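Local coordinates for protein caprin-1 (Homo sapiens, PDB 4WBE) that binds mRNAs and regulates their transport, translation or stability, and is essential for cytoplasmic stress granule formation, interacting directly with G3BP1 and G3BP2, at residues Q12-T17 / L86-E91; T35-G40 / V44-E49; Y59-P64 / S80-D85. All coordinates share one frame; numbering follows the deposited sequence.

Contact 1 of 3, residues Q12-T17 / L86-E91; sequences QKRLKT and LLEGKE
Leu-87, in the last turn of helix 77-88, sends its two methyl groups to different residues of helix 2-27. CD1 meets the aliphatic stem of Arg-14, with Leu-87 CD1 3.4 Å from Arg-14 CG. CD2 meets the Thr-17 methyl, and the 3.5 Å between Leu-87 CD2 and Thr-17 CG2 is tighter than a usual van der Waals contact. Here the Leu-87 and Thr-17 side chains slide past each other in opposite directions. With OG1 turned back to its own helix, Thr-17 CG2 faces Leu-87. Thr-17 OG1 bonds to Lys-13 O at 3.0 Å. Thr-17 N bonds to that same oxygen from the other face of its carbonyl plane.

Against this close carbon packing stands a polar, open margin at Glu-88, which is partly exposed, as is Arg-14. Arg-14 has CG anti to the backbone N (chi1 173°), and its chain bends at chi3, which brings NH1 to Glu-88. The salt bridge from Arg-14 NH1 to Glu-88 OE2 is 2.7 Å long. It is short but bent, with an N-H...O angle of 131°. The guanidinium and carboxylate planes are only 14° apart, but OE2 lies out of the guanidinium plane. The bridge uses one nitrogen and one oxygen, and OE2 is met on its anti side. The stronger partner of Arg-14 is Glu-11 of the second subunit, bridged through NE. Just past Glu-88, Gly-89 ends the helix in a Schellman motif with positive phi. Leu-15 packs on Leu-15 of the second subunit, so helix 2-27 also takes part in the dimer interface of this Caprin-1 dimerization domain.

The chemistry implies a small apolar patch bordered by charge. With acidic groups of both subunits at one guanidinium, Arg-14 probably helps to balance negative charge where the intrachain helix packing meets the dimer interface.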
# COMPACT_ATOMS: atom_id res chain seq x y z
N GLN A 12 -11.79 -3.94 -2.76
CA GLN A 12 -10.97 -3.36 -3.82
C GLN A 12 -10.91 -1.84 -3.74
O GLN A 12 -9.83 -1.26 -3.88
CB GLN A 12 -11.50 -3.76 -5.19
CG GLN A 12 -11.28 -5.21 -5.57
CD GLN A 12 -12.16 -5.65 -6.72
OE1 GLN A 12 -13.02 -4.89 -7.18
NE2 GLN A 12 -11.94 -6.87 -7.20
N LYS A 13 -12.06 -1.21 -3.52
CA LYS A 13 -12.16 0.25 -3.40
C LYS A 13 -11.37 0.74 -2.20
O LYS A 13 -10.79 1.83 -2.22
CB LYS A 13 -13.62 0.68 -3.28
CG LYS A 13 -14.44 0.48 -4.55
CD LYS A 13 -14.00 1.44 -5.66
CE LYS A 13 -14.88 1.30 -6.91
NZ LYS A 13 -14.55 2.34 -7.93
N ARG A 14 -11.37 -0.06 -1.14
CA ARG A 14 -10.58 0.22 0.04
C ARG A 14 -9.08 0.19 -0.27
O ARG A 14 -8.33 1.05 0.18
CB ARG A 14 -10.94 -0.79 1.14
CG ARG A 14 -10.07 -0.70 2.36
CD ARG A 14 -10.80 -1.19 3.60
NE ARG A 14 -12.24 -1.33 3.37
CZ ARG A 14 -13.18 -0.75 4.12
NH1 ARG A 14 -12.84 -0.00 5.16
NH2 ARG A 14 -14.46 -0.93 3.82
N LEU A 15 -8.66 -0.80 -1.05
CA LEU A 15 -7.27 -0.87 -1.51
C LEU A 15 -6.90 0.35 -2.35
O LEU A 15 -5.80 0.87 -2.23
CB LEU A 15 -7.03 -2.14 -2.35
CG LEU A 15 -7.07 -3.49 -1.63
CD1 LEU A 15 -6.73 -4.62 -2.59
CD2 LEU A 15 -6.10 -3.47 -0.47
N LYS A 16 -7.82 0.78 -3.20
CA LYS A 16 -7.60 1.96 -4.04
C LYS A 16 -7.36 3.18 -3.16
O LYS A 16 -6.46 3.98 -3.42
CB LYS A 16 -8.81 2.19 -4.97
CG LYS A 16 -8.66 3.41 -5.91
CD LYS A 16 -9.85 3.55 -6.88
CE LYS A 16 -11.07 4.21 -6.25
NZ LYS A 16 -10.87 5.68 -6.05
N THR A 17 -8.18 3.31 -2.12
CA THR A 17 -8.05 4.41 -1.17
C THR A 17 -6.71 4.35 -0.44
O THR A 17 -6.07 5.38 -0.24
CB THR A 17 -9.22 4.42 -0.17
OG1 THR A 17 -10.45 4.49 -0.89
CG2 THR A 17 -9.12 5.61 0.77
N LEU A 86 -8.31 3.98 10.02
CA LEU A 86 -8.49 5.26 9.34
C LEU A 86 -9.61 5.20 8.31
O LEU A 86 -10.46 6.09 8.25
CB LEU A 86 -7.19 5.76 8.69
CG LEU A 86 -7.43 7.11 8.01
CD1 LEU A 86 -6.47 8.16 8.48
CD2 LEU A 86 -7.37 6.97 6.49
N LEU A 87 -9.59 4.16 7.48
CA LEU A 87 -10.62 3.97 6.45
C LEU A 87 -12.02 3.90 7.06
O LEU A 87 -12.99 4.37 6.45
CB LEU A 87 -10.31 2.71 5.64
CG LEU A 87 -8.98 2.83 4.90
CD1 LEU A 87 -8.50 1.49 4.40
CD2 LEU A 87 -9.12 3.79 3.74
N GLU A 88 -12.12 3.31 8.24
CA GLU A 88 -13.40 3.18 8.94
C GLU A 88 -13.72 4.43 9.73
O GLU A 88 -14.85 4.61 10.19
CB GLU A 88 -13.38 1.97 9.87
CG GLU A 88 -13.26 0.64 9.15
CD GLU A 88 -14.54 0.28 8.41
OE1 GLU A 88 -15.63 0.48 8.99
OE2 GLU A 88 -14.46 -0.18 7.26
N GLY A 89 -12.73 5.31 9.86
CA GLY A 89 -12.91 6.55 10.60
C GLY A 89 -13.31 6.27 12.04
O GLY A 89 -14.24 6.89 12.56
N LYS A 90 -12.61 5.35 12.68
CA LYS A 90 -12.99 4.92 14.02
C LYS A 90 -12.83 5.99 15.08
O LYS A 90 -11.89 6.79 15.03
CB LYS A 90 -12.19 3.69 14.45
CG LYS A 90 -12.34 2.48 13.54
CD LYS A 90 -13.74 1.91 13.67
CE LYS A 90 -13.75 0.40 13.59
NZ LYS A 90 -13.28 -0.23 14.87
N GLU A 91 -13.74 5.99 16.05
CA GLU A 91 -13.61 6.81 17.25
C GLU A 91 -12.66 6.13 18.22
O GLU A 91 -13.03 5.76 19.32
CB GLU A 91 -14.96 7.04 17.92
CG GLU A 91 -15.82 8.14 17.31
CD GLU A 91 -15.39 9.53 17.77
OE1 GLU A 91 -16.10 10.51 17.45
OE2 GLU A 91 -14.36 9.66 18.46

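Contact 2 of 3, residues T35-G40 / V44-E49; sequences TDLKQG and VPILSE
The C-terminal end of helix 31-39 is met by the loop leading into helix 49-62, and Leu-37 O is the centre of the meeting. Two successive loop amides bond to this one carbonyl. Ile-46 N lies 2.8 Å from Leu-37 O and comes nearly in line with the C=O bond. Leu-47 N lies 3.1 Å from Leu-37 O and comes from above the carbonyl plane, but its N-H points well at the oxygen, at 165°. The loop thus satisfies a carbonyl in the last turn of the helix.

Leu-37 also carries the apolar part. Leu-37 CD2 touches Ile-46 CD1 at 3.6 Å, where the two side chains cross at a slant. Leu-37 CD1 lies against Leu-47 CD1, and these two leucines run side by side, pointing the same way. Leu-47 is buried and also packs on Ile-105 and Val-109 of helix 99-111. The loop joins helix 31-39 to helix 49-62 in the mainly helical Caprin-1 dimerization domain.

Gly-40 leaves the helix with positive phi. A CB here would clash with Val-44 O, while the existing Gly-40 CA makes a CA-H...O contact with Val-44 O at 3.1 Å. Lys-38 CA makes a similar contact with Leu-47 O, at 3.2 Å and nearly straight.

The Lys-38 side chain points away overall, although its CB is near Leu-47 O, and returns through a bend at chi3 (-66°). Its CG passes Leu-47 O, and Lys-38 NZ reaches Glu-49 OE1 at 2.6 Å in a salt bridge that meets the oxygen nearly end-on. Glu-49 is bent at chi2 and opens helix 49-62. Just before it, Ser-48 is the N-cap, with OG bonded to Glu-51 N.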
# COMPACT_ATOMS: atom_id res chain seq x y z
N THR A 35 3.78 23.58 1.51
CA THR A 35 3.54 25.01 1.37
C THR A 35 2.24 25.27 0.63
O THR A 35 1.40 26.04 1.10
CB THR A 35 4.69 25.69 0.59
OG1 THR A 35 5.90 25.62 1.36
CG2 THR A 35 4.35 27.15 0.32
N ASP A 36 2.07 24.61 -0.51
CA ASP A 36 0.87 24.77 -1.32
C ASP A 36 -0.42 24.41 -0.56
O ASP A 36 -1.44 25.07 -0.73
CB ASP A 36 0.97 23.93 -2.59
CG ASP A 36 2.06 24.40 -3.54
OD1 ASP A 36 2.55 25.54 -3.36
OD2 ASP A 36 2.42 23.64 -4.46
N LEU A 37 -0.37 23.37 0.27
CA LEU A 37 -1.55 22.93 1.02
C LEU A 37 -1.91 23.86 2.17
O LEU A 37 -3.09 24.11 2.44
CB LEU A 37 -1.35 21.51 1.55
CG LEU A 37 -1.30 20.39 0.51
CD1 LEU A 37 -1.18 19.03 1.19
CD2 LEU A 37 -2.52 20.42 -0.40
N LYS A 38 -0.89 24.37 2.84
CA LYS A 38 -1.11 25.24 4.00
C LYS A 38 -1.67 26.60 3.59
O LYS A 38 -2.38 27.24 4.37
CB LYS A 38 0.17 25.39 4.82
CG LYS A 38 0.42 24.23 5.78
CD LYS A 38 1.63 24.52 6.65
CE LYS A 38 2.89 24.56 5.80
NZ LYS A 38 4.11 24.78 6.62
N GLN A 39 -1.33 27.05 2.39
CA GLN A 39 -1.85 28.32 1.86
C GLN A 39 -3.16 28.19 1.07
O GLN A 39 -4.02 29.07 1.14
CB GLN A 39 -0.76 29.06 1.06
CG GLN A 39 -0.85 28.97 -0.47
CD GLN A 39 -1.16 30.32 -1.12
OE1 GLN A 39 -1.02 31.37 -0.49
NE2 GLN A 39 -1.52 30.29 -2.39
N GLY A 40 -3.29 27.10 0.31
CA GLY A 40 -4.51 26.88 -0.45
C GLY A 40 -4.42 27.47 -1.85
O GLY A 40 -3.33 27.75 -2.34
N VAL A 44 -7.28 30.28 0.78
CA VAL A 44 -8.03 29.35 1.63
C VAL A 44 -7.29 28.03 1.81
O VAL A 44 -7.28 27.17 0.93
CB VAL A 44 -9.43 29.07 1.04
CG1 VAL A 44 -10.21 28.12 1.93
CG2 VAL A 44 -10.18 30.36 0.83
N PRO A 45 -6.67 27.86 2.99
CA PRO A 45 -5.83 26.70 3.33
C PRO A 45 -6.54 25.36 3.19
O PRO A 45 -7.73 25.25 3.51
CB PRO A 45 -5.48 26.95 4.80
CG PRO A 45 -5.64 28.42 5.00
CD PRO A 45 -6.79 28.80 4.12
N ILE A 46 -5.82 24.37 2.69
CA ILE A 46 -6.31 23.00 2.68
C ILE A 46 -5.97 22.34 4.02
O ILE A 46 -6.79 21.63 4.60
CB ILE A 46 -5.78 22.20 1.48
CG1 ILE A 46 -6.18 22.91 0.19
CG2 ILE A 46 -6.33 20.77 1.49
CD1 ILE A 46 -5.46 22.41 -1.05
N LEU A 47 -4.75 22.58 4.51
CA LEU A 47 -4.30 22.04 5.79
C LEU A 47 -3.73 23.14 6.69
O LEU A 47 -3.13 24.09 6.20
CB LEU A 47 -3.21 20.99 5.58
CG LEU A 47 -3.58 19.68 4.89
CD1 LEU A 47 -2.40 18.73 4.88
CD2 LEU A 47 -4.77 19.04 5.57
N SER A 48 -3.94 23.01 8.00
CA SER A 48 -3.20 23.81 8.96
C SER A 48 -1.89 23.09 9.21
O SER A 48 -1.74 21.93 8.84
CB SER A 48 -3.98 23.93 10.27
OG SER A 48 -4.04 22.68 10.94
N GLU A 49 -0.93 23.79 9.82
CA GLU A 49 0.34 23.17 10.16
C GLU A 49 0.12 22.04 11.16
O GLU A 49 0.82 21.03 11.16
CB GLU A 49 1.31 24.22 10.71
CG GLU A 49 2.67 23.68 11.15
CD GLU A 49 3.49 23.07 10.02
OE1 GLU A 49 3.68 23.74 8.99
OE2 GLU A 49 3.96 21.93 10.18

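Contact 3 of 3, residues Y59-P64 / S80-D85; sequences YKLVDP and SIHLWD
His-82 ND1 is hydrogen-bonded to Tyr-99 OH, and this bond helps fix the turn of the ring that Leu-61 covers. No hydrogen bond crosses between the two segments, and the contact is made by carbon against ring and carbon against carbon.

Leu-61 CB sits over one face of the His-82 ring, 4.1 Å from the ring centroid and 28° off the ring normal, in a CH-pi contact. The ring atom nearest Leu-61 CB is His-82 CD2, at 3.7 Å. Leu-61 CD1 lies above the plane nearer the rim. With an alanine in place of His-82, Leu-61 would probably lose the flat surface under it, and the Tyr-99 hydroxyl would lose its imidazole partner.

The contact packs the end of helix 49-62 against helix 77-88 in the mainly helical Caprin-1 dimerization domain. The last turn of helix 49-62 presents Leu-61 and Val-62 together. Val-62 has CG1 anti to its carbonyl carbon (chi1 -62°). This methyl meets both neighbours: Val-62 CG1 is 3.6 Å from His-82 CB and 3.7 Å from Leu-83 CG. Val-62 and Leu-83 are buried, and they also touch Leu-25 and Leu-21 of helix 2-27, respectively. Leu-83 packs further on Leu-19 of the second subunit.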
# COMPACT_ATOMS: atom_id res chain seq x y z
N TYR A 59 1.91 9.01 9.27
CA TYR A 59 2.81 8.48 8.25
C TYR A 59 3.80 7.49 8.84
O TYR A 59 4.04 6.43 8.27
CB TYR A 59 3.60 9.63 7.61
CG TYR A 59 4.62 9.17 6.59
CD1 TYR A 59 4.24 8.43 5.47
CD2 TYR A 59 5.97 9.43 6.78
CE1 TYR A 59 5.19 8.01 4.54
CE2 TYR A 59 6.93 9.00 5.87
CZ TYR A 59 6.53 8.29 4.76
OH TYR A 59 7.47 7.86 3.85
N LYS A 60 4.36 7.84 10.00
CA LYS A 60 5.31 6.98 10.70
C LYS A 60 4.68 5.64 11.10
O LYS A 60 5.33 4.60 11.09
CB LYS A 60 5.88 7.70 11.93
CG LYS A 60 6.55 9.03 11.60
CD LYS A 60 7.49 9.50 12.71
CE LYS A 60 6.73 9.82 13.99
NZ LYS A 60 7.54 10.64 14.93
N LEU A 61 3.40 5.68 11.46
CA LEU A 61 2.68 4.49 11.91
C LEU A 61 2.36 3.51 10.79
O LEU A 61 2.36 2.30 11.00
CB LEU A 61 1.39 4.89 12.61
CG LEU A 61 1.59 5.77 13.85
CD1 LEU A 61 0.25 6.07 14.49
CD2 LEU A 61 2.53 5.08 14.85
N VAL A 62 2.06 4.03 9.61
CA VAL A 62 1.65 3.16 8.52
C VAL A 62 2.77 2.86 7.53
O VAL A 62 2.65 1.94 6.71
CB VAL A 62 0.39 3.69 7.79
CG1 VAL A 62 -0.77 3.74 8.76
CG2 VAL A 62 0.65 5.06 7.19
N ASP A 63 3.87 3.59 7.63
CA ASP A 63 5.05 3.30 6.82
C ASP A 63 6.27 3.17 7.72
O ASP A 63 7.21 3.96 7.63
CB ASP A 63 5.24 4.40 5.77
CG ASP A 63 6.29 4.06 4.74
OD1 ASP A 63 6.54 2.86 4.52
OD2 ASP A 63 6.81 4.99 4.10
N PRO A 64 6.29 2.15 8.59
CA PRO A 64 7.38 2.07 9.57
C PRO A 64 8.71 1.69 8.94
O PRO A 64 8.74 0.96 7.95
CB PRO A 64 6.91 0.95 10.52
CG PRO A 64 5.99 0.09 9.70
CD PRO A 64 5.31 1.05 8.75
N SER A 80 -1.22 -2.22 9.37
CA SER A 80 -2.43 -2.70 8.72
C SER A 80 -3.68 -2.28 9.49
O SER A 80 -4.70 -1.90 8.91
CB SER A 80 -2.40 -4.22 8.50
OG SER A 80 -2.48 -4.93 9.72
N ILE A 81 -3.60 -2.36 10.82
CA ILE A 81 -4.69 -1.97 11.69
C ILE A 81 -4.92 -0.45 11.69
O ILE A 81 -6.06 0.01 11.65
CB ILE A 81 -4.48 -2.52 13.12
CG1 ILE A 81 -4.44 -4.05 13.09
CG2 ILE A 81 -5.57 -2.03 14.07
CD1 ILE A 81 -3.96 -4.68 14.39
N HIS A 82 -3.83 0.32 11.74
CA HIS A 82 -3.90 1.77 11.63
C HIS A 82 -4.60 2.20 10.34
O HIS A 82 -5.46 3.08 10.34
CB HIS A 82 -2.50 2.38 11.66
CG HIS A 82 -1.84 2.31 13.00
ND1 HIS A 82 -2.46 2.73 14.15
CD2 HIS A 82 -0.61 1.87 13.36
CE1 HIS A 82 -1.64 2.56 15.17
NE2 HIS A 82 -0.51 2.04 14.72
N LEU A 83 -4.21 1.58 9.22
CA LEU A 83 -4.81 1.88 7.93
C LEU A 83 -6.29 1.55 7.92
O LEU A 83 -7.12 2.34 7.45
CB LEU A 83 -4.10 1.09 6.83
CG LEU A 83 -2.76 1.65 6.38
CD1 LEU A 83 -2.10 0.72 5.39
CD2 LEU A 83 -2.94 3.04 5.78
N TRP A 84 -6.63 0.37 8.43
CA TRP A 84 -8.03 -0.07 8.46
C TRP A 84 -8.88 0.85 9.32
O TRP A 84 -9.99 1.23 8.93
CB TRP A 84 -8.14 -1.51 8.96
CG TRP A 84 -9.52 -2.07 8.77
CD1 TRP A 84 -10.02 -2.66 7.64
CD2 TRP A 84 -10.58 -2.08 9.73
NE1 TRP A 84 -11.32 -3.03 7.84
CE2 TRP A 84 -11.69 -2.69 9.12
CE3 TRP A 84 -10.69 -1.63 11.05
CZ2 TRP A 84 -12.90 -2.86 9.78
CZ3 TRP A 84 -11.89 -1.81 11.71
CH2 TRP A 84 -12.98 -2.41 11.07
N ASP A 85 -8.37 1.19 10.50
CA ASP A 85 -9.06 2.10 11.40
C ASP A 85 -9.29 3.48 10.77
O ASP A 85 -10.34 4.09 10.98
CB ASP A 85 -8.28 2.26 12.71
CG ASP A 85 -8.39 1.04 13.61
OD1 ASP A 85 -9.28 0.22 13.37
OD2 ASP A 85 -7.58 0.92 14.56

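How the contacts relate
All three contacts lie in the Caprin-1 dimerization domain. Contacts 1 and 3 are neighbours, with centres 11 Å apart, and both use helix 77-88. Contact 1 sets it against helix 2-27 and contact 3 against helix 49-62. They touch where Lys-90 packs on Trp-84. Contact 2 lies apart, across the centre of the chain, about 24 Å from each of the others between centres. Along the chain, contact 2 closes before contact 3 opens, and both fall within the span bracketed by contact 1. Contacts 1 and 3 also reach the second subunit, whereas no other chain of the assembly touches contact 2. Helix 77-88 thus takes part both in packing within the chain and in the interface with the second subunit.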